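Local atomic coordinates of tRNA-splicing endonuclease (Sulfolobus tokodaii, PDB entry 2CV8), a protein that probably cleaves precursor tRNAs at the 5' and 3' splice sites to release the intron, leaving 2',3'-cyclic phosphate and 5'-hydroxyl ends. Residues Arg75-Gly80 and Pro85-Leu90. Numbering follows the deposited sequence.
Sequences RLYQIG and PRFRIL
Phe87 meets Tyr77 and Gly80 in an aromatic and backbone packing contact beside the short loop joining two consecutive helices, at the junction of the two domains of a tRNA-intron endonuclease, where helix 73-83, from the N-terminal part of the chain, gives way to helix 87-99 of the nuclease-like catalytic C-terminal part. The two rings form a T-shaped (edge-to-face) pair, with centroids 5.1 Å apart and planes at 82°. Phe87 supplies the edge: its CE2 stands over one face of Tyr77, displaced toward the ring's outer atoms, 3.5 Å from Tyr77 CE1. One face of the Phe87 ring lies on Gly80, whose CA makes a CH-pi contact 3.6 Å from the ring centroid and 17° from the perpendicular to the ring. Having no side chain, Gly80 leaves its backbone accessible to the ring; a beta carbon would probably collide with it. With CG anti to the backbone N (chi1 -177°), Phe87 reaches across to helix 73-83 from the first turn of its own helix, just after the N-cap residue Arg86. Replacing Phe87 by alanine would probably leave one face of Tyr77 without its edge partner and open a gap over Gly80. Val81 also touches Phe87, while on another side of helix 73-83 Leu76 packs against Leu50, Val54 and Val57 of helix 50-58. Arg86 turns the other way, toward the catalytic part, in a salt bridge with Asp113. At the exposed margin Arg88 crosses the end of Tyr77 at about a right angle, and its aliphatic CG lies 3.5 Å from Tyr77 OH.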
loop_
_atom_site.group_PDB
_atom_site.type_symbol
_atom_site.label_atom_id
_atom_site.label_comp_id
_atom_site.label_asym_id
_atom_site.label_seq_id
_atom_site.Cartn_x
_atom_site.Cartn_y
_atom_site.Cartn_z
ATOM N N ARG B 75 -4.221 -7.744 -32.155
ATOM C CA ARG B 75 -5.538 -8.351 -31.978
ATOM C C ARG B 75 -5.680 -9.067 -30.643
ATOM O O ARG B 75 -6.700 -8.931 -29.965
ATOM C CB ARG B 75 -5.838 -9.316 -33.133
ATOM C CG ARG B 75 -6.545 -8.659 -34.319
ATOM C CD ARG B 75 -8.038 -8.507 -34.049
ATOM N NE ARG B 75 -8.703 -9.808 -34.029
ATOM C CZ ARG B 75 -9.944 -10.015 -33.598
ATOM N NH1 ARG B 75 -10.672 -9.004 -33.143
ATOM N NH2 ARG B 75 -10.455 -11.237 -33.616
ATOM N N LEU B 76 -4.661 -9.831 -30.268
ATOM C CA LEU B 76 -4.696 -10.552 -29.009
ATOM C C LEU B 76 -4.770 -9.577 -27.856
ATOM O O LEU B 76 -5.568 -9.755 -26.942
ATOM C CB LEU B 76 -3.466 -11.439 -28.861
ATOM C CG LEU B 76 -3.689 -12.874 -29.317
ATOM C CD1 LEU B 76 -2.375 -13.634 -29.313
ATOM C CD2 LEU B 76 -4.701 -13.528 -28.387
ATOM N N TYR B 77 -3.936 -8.545 -27.895
ATOM C CA TYR B 77 -3.946 -7.547 -26.834
ATOM C C TYR B 77 -5.364 -6.990 -26.707
ATOM O O TYR B 77 -5.932 -6.935 -25.616
ATOM C CB TYR B 77 -2.984 -6.403 -27.150
ATOM C CG TYR B 77 -2.790 -5.444 -25.997
ATOM C CD1 TYR B 77 -1.816 -5.674 -25.028
ATOM C CD2 TYR B 77 -3.601 -4.319 -25.860
ATOM C CE1 TYR B 77 -1.656 -4.807 -23.953
ATOM C CE2 TYR B 77 -3.452 -3.448 -24.787
ATOM C CZ TYR B 77 -2.480 -3.695 -23.837
ATOM O OH TYR B 77 -2.348 -2.842 -22.761
ATOM N N GLN B 78 -5.938 -6.583 -27.832
ATOM C CA GLN B 78 -7.283 -6.040 -27.824
ATOM C C GLN B 78 -8.278 -7.016 -27.210
ATOM O O GLN B 78 -9.181 -6.607 -26.475
ATOM C CB GLN B 78 -7.723 -5.668 -29.239
ATOM C CG GLN B 78 -9.145 -5.130 -29.283
ATOM C CD GLN B 78 -9.358 -3.935 -28.360
ATOM O OE1 GLN B 78 -10.434 -3.770 -27.782
ATOM N NE2 GLN B 78 -8.338 -3.093 -28.229
ATOM N N ILE B 79 -8.121 -8.303 -27.506
ATOM C CA ILE B 79 -9.022 -9.309 -26.948
ATOM C C ILE B 79 -8.861 -9.348 -25.438
ATOM O O ILE B 79 -9.844 -9.486 -24.709
ATOM C CB ILE B 79 -8.737 -10.713 -27.510
ATOM C CG1 ILE B 79 -9.068 -10.744 -28.999
ATOM C CG2 ILE B 79 -9.563 -11.753 -26.768
ATOM C CD1 ILE B 79 -8.768 -12.065 -29.647
ATOM N N GLY B 80 -7.619 -9.225 -24.978
ATOM C CA GLY B 80 -7.356 -9.228 -23.554
ATOM C C GLY B 80 -8.115 -8.094 -22.889
ATOM O O GLY B 80 -8.744 -8.280 -21.843
ATOM N N PRO B 85 -10.577 -8.236 -17.091
ATOM C CA PRO B 85 -10.671 -6.967 -16.357
ATOM C C PRO B 85 -9.277 -6.575 -15.864
ATOM O O PRO B 85 -8.529 -7.415 -15.366
ATOM C CB PRO B 85 -11.608 -7.304 -15.189
ATOM C CG PRO B 85 -12.431 -8.442 -15.708
ATOM C CD PRO B 85 -11.411 -9.271 -16.454
ATOM N N ARG B 86 -8.932 -5.303 -15.994
ATOM C CA ARG B 86 -7.617 -4.816 -15.567
ATOM C C ARG B 86 -6.487 -5.373 -16.438
ATOM O O ARG B 86 -5.312 -5.359 -16.051
ATOM C CB ARG B 86 -7.370 -5.175 -14.099
ATOM C CG ARG B 86 -8.365 -4.546 -13.128
ATOM C CD ARG B 86 -8.295 -5.226 -11.772
ATOM N NE ARG B 86 -6.949 -5.170 -11.210
ATOM C CZ ARG B 86 -6.340 -6.196 -10.618
ATOM N NH1 ARG B 86 -6.957 -7.370 -10.509
ATOM N NH2 ARG B 86 -5.110 -6.048 -10.138
ATOM N N PHE B 87 -6.845 -5.839 -17.631
ATOM C CA PHE B 87 -5.865 -6.399 -18.539
ATOM C C PHE B 87 -4.685 -5.467 -18.789
ATOM O O PHE B 87 -3.540 -5.909 -18.746
ATOM C CB PHE B 87 -6.498 -6.759 -19.884
ATOM C CG PHE B 87 -5.531 -7.408 -20.845
ATOM C CD1 PHE B 87 -5.317 -8.790 -20.818
ATOM C CD2 PHE B 87 -4.776 -6.628 -21.728
ATOM C CE1 PHE B 87 -4.367 -9.383 -21.649
ATOM C CE2 PHE B 87 -3.818 -7.212 -22.567
ATOM C CZ PHE B 87 -3.613 -8.592 -22.524
ATOM N N ARG B 88 -4.958 -4.192 -19.057
ATOM C CA ARG B 88 -3.890 -3.235 -19.322
ATOM C C ARG B 88 -2.875 -3.135 -18.190
ATOM O O ARG B 88 -1.664 -3.244 -18.427
ATOM C CB ARG B 88 -4.451 -1.839 -19.610
ATOM C CG ARG B 88 -5.104 -1.686 -20.969
ATOM C CD ARG B 88 -5.102 -0.227 -21.404
ATOM N NE ARG B 88 -5.801 -0.034 -22.670
ATOM C CZ ARG B 88 -7.124 -0.017 -22.799
ATOM N NH1 ARG B 88 -7.897 -0.174 -21.731
ATOM N NH2 ARG B 88 -7.673 0.147 -23.996
ATOM N N ILE B 89 -3.343 -2.936 -16.962
ATOM C CA ILE B 89 -2.395 -2.806 -15.874
ATOM C C ILE B 89 -1.759 -4.132 -15.535
ATOM O O ILE B 89 -0.586 -4.169 -15.138
ATOM C CB ILE B 89 -3.034 -2.192 -14.611
ATOM C CG1 ILE B 89 -4.135 -3.089 -14.071
ATOM C CG2 ILE B 89 -3.597 -0.836 -14.941
ATOM C CD1 ILE B 89 -4.660 -2.632 -12.727
ATOM N N LEU B 90 -2.516 -5.220 -15.705
ATOM C CA LEU B 90 -1.999 -6.560 -15.413
ATOM C C LEU B 90 -0.923 -6.996 -16.402
ATOM O O LEU B 90 0.083 -7.589 -16.012
ATOM C CB LEU B 90 -3.128 -7.592 -15.410
ATOM C CG LEU B 90 -4.078 -7.558 -14.207
ATOM C CD1 LEU B 90 -5.193 -8.538 -14.427
ATOM C CD2 LEU B 90 -3.329 -7.865 -12.923
#